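Local coordinates for Alpha/beta hydrolase fold protein (Ochrobactrum, PDB 4G9E) that probably hydrolyses the ester bond of N-acyl homoserine lactones, bacterial quorum-sensing signals, acting as a lactonase of the alpha/beta hydrolase fold, at residues A83-M88 against I109-R114; I15-S20 against Q89-A94; A212-R217 against A256-Y261; T126-R131 against V230-L235. All coordinates share one frame; numbering follows the deposited sequence.

Contact 1: residues A83-M88 against I109-R114; sequences AMTEVM and IEMIAR
M84 and T85 pack against M111 and R114 where helix 77-91 of the alpha/beta hydrolase fold meets the end of helix 103-111, which follows the probable nucleophile elbow. The touch is apolar on the inner side, with polar groups at the rim that bond within their own segment or just beside it. On the inner side M111, whose own chain reaches L28 and I30 of strand 24-30, brings its SD to 3.8 Å from M84 CB. A bend at the last torsion (chi3 72°) swings M111 CE toward helix 77-91, 4.1 Å from M84 CB and 3.9 Å from T85 OG1. Methionine suits this place, since an unbranched, flexible chain can touch strand 24-30 and still reach helix 77-91 with its sulfur and methyl. T85 sits where the surface begins to open. Its hydroxyl stands beside the backbone N (chi1 -59°), turned back to bond A81 O one turn earlier; satisfied within its own helix, T85 OG1 lies 3.6 Å from R114 CB as a plain packing surface. T85 CG2 takes the other branch and lies 3.6 Å from R114 O. The side chains of T85 and R114 cross at about a right angle. Beyond this crossing R114 NE forms a salt bridge with D82, and R114 NH1 bonds E110 O at 2.8 Å, the oxygen lying in the guanidinium plane while the donor stands above the carbonyl plane.

Contact 2: residues I15-S20 against Q89-A94; sequences IAVRES and QQLGIA
L91, in the last turn of helix 77-91, meets V17 and E19 of strand 13-19, two residues whose side chains leave the same face of the strand. The apolar part is a light touch between methyls: V17 CG1 and L91 CD1 are 4.4 Å apart, and both side chains also rest on I55 of strand 52-57, so the three form one apolar patch between helix and sheet. Branched aliphatic residues suit it, valine because it is at ease in an extended strand, leucine because it reaches out from a helix. The charged part involves no bond between the segments. E19 sets CG beside the backbone N (chi1 -61°) and then runs extended, which carries its carboxylate out to L91 from the opposite direction, E19 OE2 coming to 3.9 Å from L91 CD2. The other carboxylate oxygen, OE1, forms a salt bridge with R53; this pairing probably keeps the buried acid ionised and holds the carboxylate beside the leucine methyl. The helix is closed just past L91 by backbone bonds. G92 takes a positive phi of 73°, comfortable for a residue without a side chain, and G92 N bonds Q89 O at 3.0 Å, part of a Schellman motif. What results is the usual layering of the alpha/beta hydrolase fold, a helix laid over strands near one margin of its central mixed sheet.

Contact 3: residues A212-R217 against A256-Y261; sequences AVVNGR and AEFDAY
The rings of F258 and Y261 receive the two methyls of V214, each obliquely. V214 CG1 lies 4.2 Å from F258 CD1. The same methyl, V214 CG1, is equally far, 4.2 Å, from Y261 CD2. V214 CG2 lies beside the root of the tyrosine, 4.1 Å from Y261 CB. Both rings have aromatic neighbours as well: F258 meets F99 edge-to-face, and Y261 meets H241 with the planes at about 40°. Valine fits between them because its branch point offers two divergent methyls. With CG1 anti to the backbone N (chi1 177°), one methyl reaches both rings and the other faces the tyrosine stem. I243 and M122, on the strands to either side of strand 211-216, continue the apolar floor. The helix lays its broad side chains on this floor; F258 is buried, whereas Y261, partly exposed, can pack its ring carbons on valine while its residue type also tolerates a less buried place. Alternation along the strand sends V213 to the other face of the sheet, toward F232. Such packing of the C-terminal helix, 255-270, across the late parallel strands belongs to the alpha/beta hydrolase fold, in which the strand equivalent to 211-216 commonly leads to the loop with the catalytic acid.

Contact 4: residues T126-R131 against V230-L235; sequences TPPVAR and VKFGNL
Both segments are irregular loops, largely extended where they meet around P128, V230 and F232, and their CA atoms come nearest at P128 and V230, 7.3 Å apart. P128 has phi -66° and psi 120°, an extended conformation in which a proline ring is at home. Its CB points at the other loop, whereas those of P127 and V129 point away, so one ring of the run carries the contact. F232 is extended too, and G233 then turns the second loop aside with helical angles. The side chains of P128 and F232 cross at about a right angle, and P128 CG meets the aromatic ring obliquely, 3.9 Å from F232 CZ. The long, flat phenylalanine reaches the proline with the far end of its ring, although its CB is not aimed there. V230, with CG1 anti to its backbone N (chi1 170°), sends its two methyls to different parts of P128: V230 CG1 lies 4.3 Å from P128 CB, and V230 CG2 4.0 Å from P128 O. V204 of helix 200-206 touches all three side chains, and I109 of helix 103-111 touches P128. Across the loops themselves only carbon surfaces and one carbonyl meet; cohesion therefore rests on burial and fit rather than on directional bonds, with the ring of P128 restricting phi and so holding its carbons toward the other loop.

Contacts 2, 3 and 4 are buried, while contact 1 is partly buried and the one whose rim carries arginine. Contacts 1 and 2 share helix 77-91 and run into one another: V87 CG2 packs on I15 CD1 at 3.7 Å. Contacts 2 and 3 reach the same sheet about 24 Å apart between centres, one through strand 13-19, the other through strand 211-216. Contact 4 joins loops instead, yet it touches contact 3, with V213 CG2 3.8 Å from L235 CD1, and contact 1, with I109 CD1 4.2 Å from T126 CG2. Chemistry follows place: aromatic and aliphatic in contact 3, proline-centred in contact 4, methionine-rich in contact 1, and aliphatic beside a paired carboxylate in contact 2.

Contact 1: residues A83-M88 against I109-R114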
loop_
_atom_site.group_PDB
_atom_site.type_symbol
_atom_site.label_atom_id
_atom_site.label_comp_id
_atom_site.label_asym_id
_atom_site.label_seq_id
_atom_site.Cartn_x
_atom_site.Cartn_y
_atom_site.Cartn_z
ATOM N N ALA A 83 0.339 13.355 -0.107
ATOM C CA ALA A 83 1.763 13.305 -0.429
ATOM C C ALA A 83 2.029 12.513 -1.713
ATOM O O ALA A 83 2.808 12.940 -2.566
ATOM C CB ALA A 83 2.558 12.719 0.739
ATOM N N MET A 84 1.391 11.356 -1.847
ATOM C CA MET A 84 1.612 10.549 -3.038
ATOM C C MET A 84 1.050 11.227 -4.284
ATOM O O MET A 84 1.608 11.098 -5.369
ATOM C CB MET A 84 1.023 9.152 -2.860
ATOM C CG MET A 84 1.733 8.308 -1.803
ATOM S SD MET A 84 3.511 8.051 -2.073
ATOM C CE MET A 84 4.207 9.350 -1.062
ATOM N N THR A 85 -0.054 11.948 -4.127
ATOM C CA THR A 85 -0.613 12.674 -5.254
ATOM C C THR A 85 0.359 13.778 -5.693
ATOM O O THR A 85 0.556 14.000 -6.887
ATOM C CB THR A 85 -2.014 13.236 -4.927
ATOM O OG1 THR A 85 -2.897 12.160 -4.585
ATOM C CG2 THR A 85 -2.581 13.955 -6.136
ATOM N N GLU A 86 0.979 14.450 -4.725
ATOM C CA GLU A 86 1.987 15.470 -5.010
ATOM C C GLU A 86 3.221 14.860 -5.690
ATOM O O GLU A 86 3.788 15.438 -6.621
ATOM C CB GLU A 86 2.375 16.219 -3.725
ATOM C CG GLU A 86 3.449 17.280 -3.935
ATOM C CD GLU A 86 3.777 18.068 -2.679
ATOM O OE1 GLU A 86 3.156 17.822 -1.629
ATOM O OE2 GLU A 86 4.663 18.946 -2.749
ATOM N N VAL A 87 3.642 13.693 -5.220
ATOM C CA VAL A 87 4.743 12.980 -5.860
ATOM C C VAL A 87 4.419 12.705 -7.329
ATOM O O VAL A 87 5.226 12.981 -8.221
ATOM C CB VAL A 87 5.070 11.667 -5.110
ATOM C CG1 VAL A 87 5.908 10.726 -5.981
ATOM C CG2 VAL A 87 5.769 11.981 -3.791
ATOM N N MET A 88 3.230 12.175 -7.591
ATOM C CA MET A 88 2.856 11.856 -8.968
ATOM C C MET A 88 2.758 13.118 -9.836
ATOM O O MET A 88 3.092 13.085 -11.018
ATOM C CB MET A 88 1.569 11.029 -9.012
ATOM C CG MET A 88 1.673 9.681 -8.295
ATOM S SD MET A 88 3.047 8.630 -8.834
ATOM C CE MET A 88 2.409 8.085 -10.411
ATOM N N ILE A 109 -7.007 4.000 -1.440
ATOM C CA ILE A 109 -8.432 4.302 -1.384
ATOM C C ILE A 109 -8.659 5.817 -1.226
ATOM O O ILE A 109 -9.511 6.405 -1.901
ATOM C CB ILE A 109 -9.133 3.499 -0.259
ATOM C CG1 ILE A 109 -9.087 1.994 -0.557
ATOM C CG2 ILE A 109 -10.577 3.982 -0.068
ATOM C CD1 ILE A 109 -9.514 1.132 0.617
ATOM N N GLU A 110 -7.892 6.452 -0.342
ATOM C CA GLU A 110 -7.990 7.899 -0.188
ATOM C C GLU A 110 -7.477 8.652 -1.429
ATOM O O GLU A 110 -7.848 9.801 -1.645
ATOM C CB GLU A 110 -7.297 8.366 1.096
ATOM C CG GLU A 110 -7.848 7.739 2.384
ATOM C CD GLU A 110 -9.289 8.124 2.690
ATOM O OE1 GLU A 110 -9.757 9.170 2.200
ATOM O OE2 GLU A 110 -9.955 7.362 3.423
ATOM N N MET A 111 -6.660 8.003 -2.257
ATOM C CA MET A 111 -6.207 8.634 -3.492
ATOM C C MET A 111 -7.267 8.665 -4.580
ATOM O O MET A 111 -7.147 9.434 -5.524
ATOM C CB MET A 111 -4.945 7.974 -4.046
ATOM C CG MET A 111 -3.693 8.295 -3.280
ATOM S SD MET A 111 -2.223 7.539 -4.005
ATOM C CE MET A 111 -1.999 8.515 -5.482
ATOM N N ILE A 112 -8.298 7.837 -4.471
ATOM C CA ILE A 112 -9.296 7.780 -5.533
ATOM C C ILE A 112 -9.868 9.171 -5.810
ATOM O O ILE A 112 -10.001 9.576 -6.963
ATOM C CB ILE A 112 -10.399 6.746 -5.227
ATOM C CG1 ILE A 112 -9.812 5.327 -5.238
ATOM C CG2 ILE A 112 -11.554 6.865 -6.219
ATOM C CD1 ILE A 112 -10.765 4.266 -4.750
ATOM N N ALA A 113 -10.175 9.921 -4.758
ATOM C CA ALA A 113 -10.751 11.250 -4.925
ATOM C C ALA A 113 -9.739 12.292 -5.398
ATOM O O ALA A 113 -10.114 13.311 -5.970
ATOM C CB ALA A 113 -11.367 11.703 -3.621
ATOM N N ARG A 114 -8.466 12.047 -5.129
ATOM C CA ARG A 114 -7.402 13.014 -5.360
ATOM C C ARG A 114 -6.665 12.830 -6.679
ATOM O O ARG A 114 -5.984 13.741 -7.135
ATOM C CB ARG A 114 -6.389 12.930 -4.217
ATOM C CG ARG A 114 -6.970 13.327 -2.866
ATOM C CD ARG A 114 -5.987 13.060 -1.731
ATOM N NE ARG A 114 -6.450 13.703 -0.509
ATOM C CZ ARG A 114 -7.349 13.193 0.324
ATOM N NH1 ARG A 114 -7.863 11.991 0.113
ATOM N NH2 ARG A 114 -7.728 13.892 1.387
#

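Contact 2: residues I15-S20 against Q89-A94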
loop_
_atom_site.group_PDB
_atom_site.type_symbol
_atom_site.label_atom_id
_atom_site.label_comp_id
_atom_site.label_asym_id
_atom_site.label_seq_id
_atom_site.Cartn_x
_atom_site.Cartn_y
_atom_site.Cartn_z
ATOM N N ILE A 15 11.158 13.164 -0.345
ATOM C CA ILE A 15 10.636 11.822 -0.549
ATOM C C ILE A 15 11.509 11.020 -1.507
ATOM O O ILE A 15 11.822 11.458 -2.617
ATOM C CB ILE A 15 9.163 11.854 -1.015
ATOM C CG1 ILE A 15 8.284 12.411 0.110
ATOM C CG2 ILE A 15 8.698 10.462 -1.430
ATOM C CD1 ILE A 15 6.826 12.551 -0.256
ATOM N N ALA A 16 11.918 9.843 -1.047
ATOM C CA ALA A 16 12.726 8.936 -1.847
ATOM C C ALA A 16 11.836 8.188 -2.836
ATOM O O ALA A 16 10.744 7.739 -2.480
ATOM C CB ALA A 16 13.445 7.958 -0.946
ATOM N N VAL A 17 12.312 8.045 -4.073
ATOM C CA VAL A 17 11.560 7.381 -5.133
ATOM C C VAL A 17 12.447 6.382 -5.869
ATOM O O VAL A 17 13.555 6.718 -6.275
ATOM C CB VAL A 17 11.029 8.402 -6.166
ATOM C CG1 VAL A 17 10.238 7.696 -7.255
ATOM C CG2 VAL A 17 10.169 9.459 -5.485
ATOM N N ARG A 18 11.958 5.156 -6.024
ATOM C CA ARG A 18 12.632 4.142 -6.830
ATOM C C ARG A 18 11.795 3.910 -8.064
ATOM O O ARG A 18 10.579 3.781 -7.962
ATOM C CB ARG A 18 12.722 2.825 -6.066
ATOM C CG ARG A 18 13.528 2.900 -4.805
ATOM C CD ARG A 18 13.264 1.702 -3.914
ATOM N NE ARG A 18 13.779 1.956 -2.577
ATOM C CZ ARG A 18 13.142 2.686 -1.665
ATOM N NH1 ARG A 18 11.960 3.223 -1.941
ATOM N NH2 ARG A 18 13.690 2.879 -0.474
ATOM N N GLU A 19 12.440 3.835 -9.223
ATOM C CA GLU A 19 11.725 3.553 -10.458
ATOM C C GLU A 19 12.449 2.490 -11.263
ATOM O O GLU A 19 13.676 2.514 -11.395
ATOM C CB GLU A 19 11.594 4.802 -11.328
ATOM C CG GLU A 19 10.837 5.936 -10.680
ATOM C CD GLU A 19 10.634 7.114 -11.611
ATOM O OE1 GLU A 19 10.211 6.900 -12.763
ATOM O OE2 GLU A 19 10.900 8.257 -11.195
ATOM N N SER A 20 11.687 1.557 -11.813
ATOM C CA SER A 20 12.242 0.634 -12.788
ATOM C C SER A 20 12.363 1.333 -14.146
ATOM O O SER A 20 11.865 2.446 -14.331
ATOM C CB SER A 20 11.364 -0.607 -12.911
ATOM O OG SER A 20 10.181 -0.319 -13.637
ATOM N N GLN A 89 2.293 14.233 -9.226
ATOM C CA GLN A 89 2.277 15.531 -9.910
ATOM C C GLN A 89 3.707 15.912 -10.313
ATOM O O GLN A 89 3.935 16.330 -11.468
ATOM C CB GLN A 89 1.665 16.589 -8.981
ATOM C CG GLN A 89 1.423 17.948 -9.619
ATOM C CD GLN A 89 0.298 17.839 -10.640
ATOM O OE1 GLN A 89 0.431 18.281 -11.788
ATOM N NE2 GLN A 89 -0.844 17.261 -10.204
ATOM N N GLN A 90 4.643 15.836 -9.396
ATOM C CA GLN A 90 6.030 16.191 -9.699
ATOM C C GLN A 90 6.631 15.266 -10.756
ATOM O O GLN A 90 7.402 15.699 -11.613
ATOM C CB GLN A 90 6.893 16.192 -8.433
ATOM C CG GLN A 90 6.597 17.351 -7.485
ATOM C CD GLN A 90 7.705 17.582 -6.473
ATOM O OE1 GLN A 90 8.813 17.080 -6.628
ATOM N NE2 GLN A 90 7.406 18.343 -5.428
ATOM N N LEU A 91 6.267 13.991 -10.697
ATOM C CA LEU A 91 6.753 13.024 -11.668
ATOM C C LEU A 91 6.050 13.170 -13.015
ATOM O O LEU A 91 6.473 12.576 -14.008
ATOM C CB LEU A 91 6.567 11.596 -11.153
ATOM C CG LEU A 91 7.341 11.187 -9.904
ATOM C CD1 LEU A 91 7.042 9.726 -9.575
ATOM C CD2 LEU A 91 8.830 11.400 -10.101
ATOM N N GLY A 92 4.967 13.942 -13.041
ATOM C CA GLY A 92 4.236 14.201 -14.268
ATOM C C GLY A 92 3.417 13.033 -14.791
ATOM O O GLY A 92 3.240 12.900 -16.005
ATOM N N ILE A 93 2.912 12.198 -13.885
ATOM C CA ILE A 93 2.179 10.989 -14.256
ATOM C C ILE A 93 0.803 10.985 -13.604
ATOM O O ILE A 93 0.695 10.850 -12.388
ATOM C CB ILE A 93 2.949 9.738 -13.821
ATOM C CG1 ILE A 93 4.306 9.696 -14.522
ATOM C CG2 ILE A 93 2.144 8.473 -14.114
ATOM C CD1 ILE A 93 5.211 8.610 -14.010
ATOM N N ALA A 94 -0.246 11.108 -14.408
ATOM C CA ALA A 94 -1.601 11.247 -13.883
ATOM C C ALA A 94 -2.429 9.962 -13.940
ATOM O O ALA A 94 -3.476 9.874 -13.302
ATOM C CB ALA A 94 -2.329 12.371 -14.609
#

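Contact 3: residues A212-R217 against A256-Y261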
loop_
_atom_site.group_PDB
_atom_site.type_symbol
_atom_site.label_atom_id
_atom_site.label_comp_id
_atom_site.label_asym_id
_atom_site.label_seq_id
_atom_site.Cartn_x
_atom_site.Cartn_y
_atom_site.Cartn_z
ATOM N N ALA A 212 -9.028 -4.209 -7.545
ATOM C CA ALA A 212 -8.638 -5.600 -7.381
ATOM C C ALA A 212 -8.268 -5.844 -5.936
ATOM O O ALA A 212 -7.657 -4.991 -5.284
ATOM C CB ALA A 212 -7.451 -5.921 -8.275
ATOM N N VAL A 213 -8.622 -7.024 -5.444
ATOM C CA VAL A 213 -8.365 -7.390 -4.061
ATOM C C VAL A 213 -7.643 -8.732 -4.073
ATOM O O VAL A 213 -8.179 -9.722 -4.579
ATOM C CB VAL A 213 -9.678 -7.507 -3.264
ATOM C CG1 VAL A 213 -9.402 -7.927 -1.826
ATOM C CG2 VAL A 213 -10.450 -6.196 -3.299
ATOM N N VAL A 214 -6.421 -8.756 -3.549
ATOM C CA VAL A 214 -5.586 -9.960 -3.556
ATOM C C VAL A 214 -4.932 -10.097 -2.185
ATOM O O VAL A 214 -4.262 -9.169 -1.719
ATOM C CB VAL A 214 -4.479 -9.867 -4.625
ATOM C CG1 VAL A 214 -3.572 -11.087 -4.568
ATOM C CG2 VAL A 214 -5.079 -9.701 -6.025
ATOM N N ASN A 215 -5.131 -11.241 -1.535
ATOM C CA ASN A 215 -4.584 -11.468 -0.197
ATOM C C ASN A 215 -4.001 -12.852 -0.048
ATOM O O ASN A 215 -4.399 -13.784 -0.747
ATOM C CB ASN A 215 -5.657 -11.296 0.874
ATOM C CG ASN A 215 -5.957 -9.851 1.139
ATOM O OD1 ASN A 215 -5.170 -9.162 1.783
ATOM N ND2 ASN A 215 -7.075 -9.369 0.622
ATOM N N GLY A 216 -3.078 -12.995 0.898
ATOM C CA GLY A 216 -2.614 -14.307 1.306
ATOM C C GLY A 216 -3.634 -15.010 2.186
ATOM O O GLY A 216 -4.246 -14.396 3.061
ATOM N N ARG A 217 -3.806 -16.311 1.975
ATOM C CA ARG A 217 -4.786 -17.092 2.721
ATOM C C ARG A 217 -4.516 -17.064 4.220
ATOM O O ARG A 217 -5.442 -17.111 5.029
ATOM C CB ARG A 217 -4.800 -18.544 2.221
ATOM C CG ARG A 217 -5.744 -19.457 2.991
ATOM C CD ARG A 217 -6.003 -20.766 2.242
ATOM N NE ARG A 217 -6.769 -20.534 1.019
ATOM C CZ ARG A 217 -8.076 -20.290 0.993
ATOM N NH1 ARG A 217 -8.773 -20.252 2.123
ATOM N NH2 ARG A 217 -8.689 -20.076 -0.162
ATOM N N ALA A 256 5.677 -15.162 -7.829
ATOM C CA ALA A 256 5.168 -15.590 -9.125
ATOM C C ALA A 256 3.645 -15.588 -9.161
ATOM O O ALA A 256 3.048 -15.125 -10.137
ATOM C CB ALA A 256 5.704 -16.959 -9.479
ATOM N N GLU A 257 3.015 -16.114 -8.117
ATOM C CA GLU A 257 1.558 -16.145 -8.074
ATOM C C GLU A 257 0.966 -14.743 -7.936
ATOM O O GLU A 257 -0.010 -14.393 -8.607
ATOM C CB GLU A 257 1.056 -17.054 -6.956
ATOM C CG GLU A 257 -0.444 -17.261 -7.001
ATOM C CD GLU A 257 -0.898 -18.468 -6.214
ATOM O OE1 GLU A 257 -2.113 -18.580 -5.965
ATOM O OE2 GLU A 257 -0.045 -19.302 -5.850
ATOM N N PHE A 258 1.560 -13.932 -7.070
ATOM C CA PHE A 258 1.109 -12.558 -6.922
ATOM C C PHE A 258 1.267 -11.789 -8.239
ATOM O O PHE A 258 0.364 -11.066 -8.665
ATOM C CB PHE A 258 1.878 -11.856 -5.805
ATOM C CG PHE A 258 1.585 -10.382 -5.729
ATOM C CD1 PHE A 258 0.482 -9.907 -5.039
ATOM C CD2 PHE A 258 2.386 -9.476 -6.407
ATOM C CE1 PHE A 258 0.202 -8.543 -5.011
ATOM C CE2 PHE A 258 2.116 -8.129 -6.394
ATOM C CZ PHE A 258 1.028 -7.658 -5.693
ATOM N N ASP A 259 2.422 -11.948 -8.878
ATOM C CA ASP A 259 2.711 -11.228 -10.109
ATOM C C ASP A 259 1.746 -11.607 -11.224
ATOM O O ASP A 259 1.471 -10.788 -12.096
ATOM C CB ASP A 259 4.148 -11.472 -10.583
ATOM C CG ASP A 259 5.187 -10.740 -9.753
ATOM O OD1 ASP A 259 4.827 -9.869 -8.934
ATOM O OD2 ASP A 259 6.389 -11.034 -9.951
ATOM N N ALA A 260 1.247 -12.841 -11.224
ATOM C CA ALA A 260 0.234 -13.222 -12.206
ATOM C C ALA A 260 -0.991 -12.312 -12.076
ATOM O O ALA A 260 -1.513 -11.811 -13.075
ATOM C CB ALA A 260 -0.157 -14.688 -12.040
ATOM N N TYR A 261 -1.457 -12.108 -10.852
ATOM C CA TYR A 261 -2.580 -11.204 -10.635
ATOM C C TYR A 261 -2.238 -9.761 -11.002
ATOM O O TYR A 261 -3.010 -9.089 -11.678
ATOM C CB TYR A 261 -3.047 -11.247 -9.181
ATOM C CG TYR A 261 -3.760 -12.513 -8.796
ATOM C CD1 TYR A 261 -5.058 -12.763 -9.222
ATOM C CD2 TYR A 261 -3.142 -13.458 -7.992
ATOM C CE1 TYR A 261 -5.717 -13.928 -8.864
ATOM C CE2 TYR A 261 -3.796 -14.619 -7.626
ATOM C CZ TYR A 261 -5.083 -14.845 -8.062
ATOM O OH TYR A 261 -5.739 -16.000 -7.708
#

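Contact 4: residues T126-R131 against V230-L235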
loop_
_atom_site.group_PDB
_atom_site.type_symbol
_atom_site.label_atom_id
_atom_site.label_comp_id
_atom_site.label_asym_id
_atom_site.label_seq_id
_atom_site.Cartn_x
_atom_site.Cartn_y
_atom_site.Cartn_z
ATOM N N THR A 126 -5.491 -5.116 3.040
ATOM C CA THR A 126 -6.306 -3.935 3.311
ATOM C C THR A 126 -7.787 -4.280 3.304
ATOM O O THR A 126 -8.346 -4.576 2.252
ATOM C CB THR A 126 -6.092 -2.900 2.194
ATOM O OG1 THR A 126 -4.700 -2.595 2.068
ATOM C CG2 THR A 126 -6.886 -1.624 2.447
ATOM N N PRO A 127 -8.443 -4.209 4.474
ATOM C CA PRO A 127 -9.903 -4.301 4.493
ATOM C C PRO A 127 -10.493 -2.889 4.441
ATOM O O PRO A 127 -10.232 -2.089 5.341
ATOM C CB PRO A 127 -10.184 -4.936 5.856
ATOM C CG PRO A 127 -9.065 -4.447 6.734
ATOM C CD PRO A 127 -7.879 -4.131 5.833
ATOM N N PRO A 128 -11.262 -2.563 3.392
ATOM C CA PRO A 128 -11.914 -1.250 3.403
ATOM C C PRO A 128 -12.928 -1.241 4.540
ATOM O O PRO A 128 -13.819 -2.089 4.574
ATOM C CB PRO A 128 -12.597 -1.191 2.030
ATOM C CG PRO A 128 -11.811 -2.153 1.173
ATOM C CD PRO A 128 -11.488 -3.279 2.126
ATOM N N VAL A 129 -12.751 -0.334 5.493
ATOM C CA VAL A 129 -13.601 -0.277 6.674
ATOM C C VAL A 129 -13.981 1.154 6.975
ATOM O O VAL A 129 -13.177 2.058 6.800
ATOM C CB VAL A 129 -12.897 -0.855 7.935
ATOM C CG1 VAL A 129 -12.838 -2.366 7.880
ATOM C CG2 VAL A 129 -11.506 -0.255 8.122
ATOM N N ALA A 130 -15.220 1.349 7.413
ATOM C CA ALA A 130 -15.606 2.583 8.068
ATOM C C ALA A 130 -14.966 2.555 9.451
ATOM O O ALA A 130 -14.576 1.491 9.937
ATOM C CB ALA A 130 -17.112 2.666 8.183
ATOM N N ARG A 131 -14.864 3.708 10.101
ATOM C CA ARG A 131 -14.143 3.753 11.364
ATOM C C ARG A 131 -14.709 2.777 12.400
ATOM O O ARG A 131 -13.957 2.202 13.185
ATOM C CB ARG A 131 -14.094 5.175 11.925
ATOM C CG ARG A 131 -15.425 5.703 12.413
ATOM C CD ARG A 131 -15.292 7.102 12.963
ATOM N NE ARG A 131 -16.448 7.438 13.771
ATOM C CZ ARG A 131 -16.527 8.513 14.540
ATOM N NH1 ARG A 131 -15.518 9.365 14.589
ATOM N NH2 ARG A 131 -17.618 8.732 15.257
ATOM N N VAL A 230 -17.247 -7.198 1.469
ATOM C CA VAL A 230 -17.235 -5.767 1.194
ATOM C C VAL A 230 -17.808 -5.481 -0.191
ATOM O O VAL A 230 -17.500 -6.184 -1.155
ATOM C CB VAL A 230 -15.810 -5.190 1.300
ATOM C CG1 VAL A 230 -15.758 -3.758 0.780
ATOM C CG2 VAL A 230 -15.311 -5.272 2.736
ATOM N N LYS A 231 -18.652 -4.456 -0.280
ATOM C CA LYS A 231 -19.215 -4.044 -1.560
ATOM C C LYS A 231 -18.256 -3.126 -2.304
ATOM O O LYS A 231 -17.824 -2.100 -1.774
ATOM C CB LYS A 231 -20.554 -3.328 -1.375
ATOM C CG LYS A 231 -21.190 -2.920 -2.697
ATOM C CD LYS A 231 -22.200 -1.799 -2.535
ATOM C CE LYS A 231 -22.697 -1.325 -3.893
ATOM N NZ LYS A 231 -21.574 -0.910 -4.780
ATOM N N PHE A 232 -17.920 -3.505 -3.533
ATOM C CA PHE A 232 -17.090 -2.679 -4.402
ATOM C C PHE A 232 -17.900 -2.261 -5.620
ATOM O O PHE A 232 -18.676 -3.052 -6.159
ATOM C CB PHE A 232 -15.853 -3.447 -4.873
ATOM C CG PHE A 232 -14.888 -3.787 -3.778
ATOM C CD1 PHE A 232 -15.015 -4.965 -3.061
ATOM C CD2 PHE A 232 -13.842 -2.930 -3.472
ATOM C CE1 PHE A 232 -14.126 -5.277 -2.050
ATOM C CE2 PHE A 232 -12.946 -3.237 -2.470
ATOM C CZ PHE A 232 -13.090 -4.413 -1.755
ATOM N N GLY A 233 -17.703 -1.030 -6.076
ATOM C CA GLY A 233 -18.387 -0.559 -7.269
ATOM C C GLY A 233 -18.044 -1.371 -8.509
ATOM O O GLY A 233 -18.901 -1.624 -9.347
ATOM N N ASN A 234 -16.788 -1.781 -8.618
ATOM C CA ASN A 234 -16.281 -2.453 -9.806
ATOM C C ASN A 234 -15.148 -3.386 -9.406
ATOM O O ASN A 234 -13.970 -3.067 -9.577
ATOM C CB ASN A 234 -15.798 -1.403 -10.799
ATOM C CG ASN A 234 -15.322 -1.995 -12.103
ATOM O OD1 ASN A 234 -15.492 -3.187 -12.369
ATOM N ND2 ASN A 234 -14.716 -1.156 -12.934
ATOM N N LEU A 235 -15.519 -4.531 -8.838
ATOM C CA LEU A 235 -14.555 -5.491 -8.322
ATOM C C LEU A 235 -13.942 -6.286 -9.472
ATOM O O LEU A 235 -14.644 -6.977 -10.218
ATOM C CB LEU A 235 -15.230 -6.440 -7.337
ATOM C CG LEU A 235 -14.344 -7.482 -6.664
ATOM C CD1 LEU A 235 -13.200 -6.824 -5.907
ATOM C CD2 LEU A 235 -15.181 -8.357 -5.743
#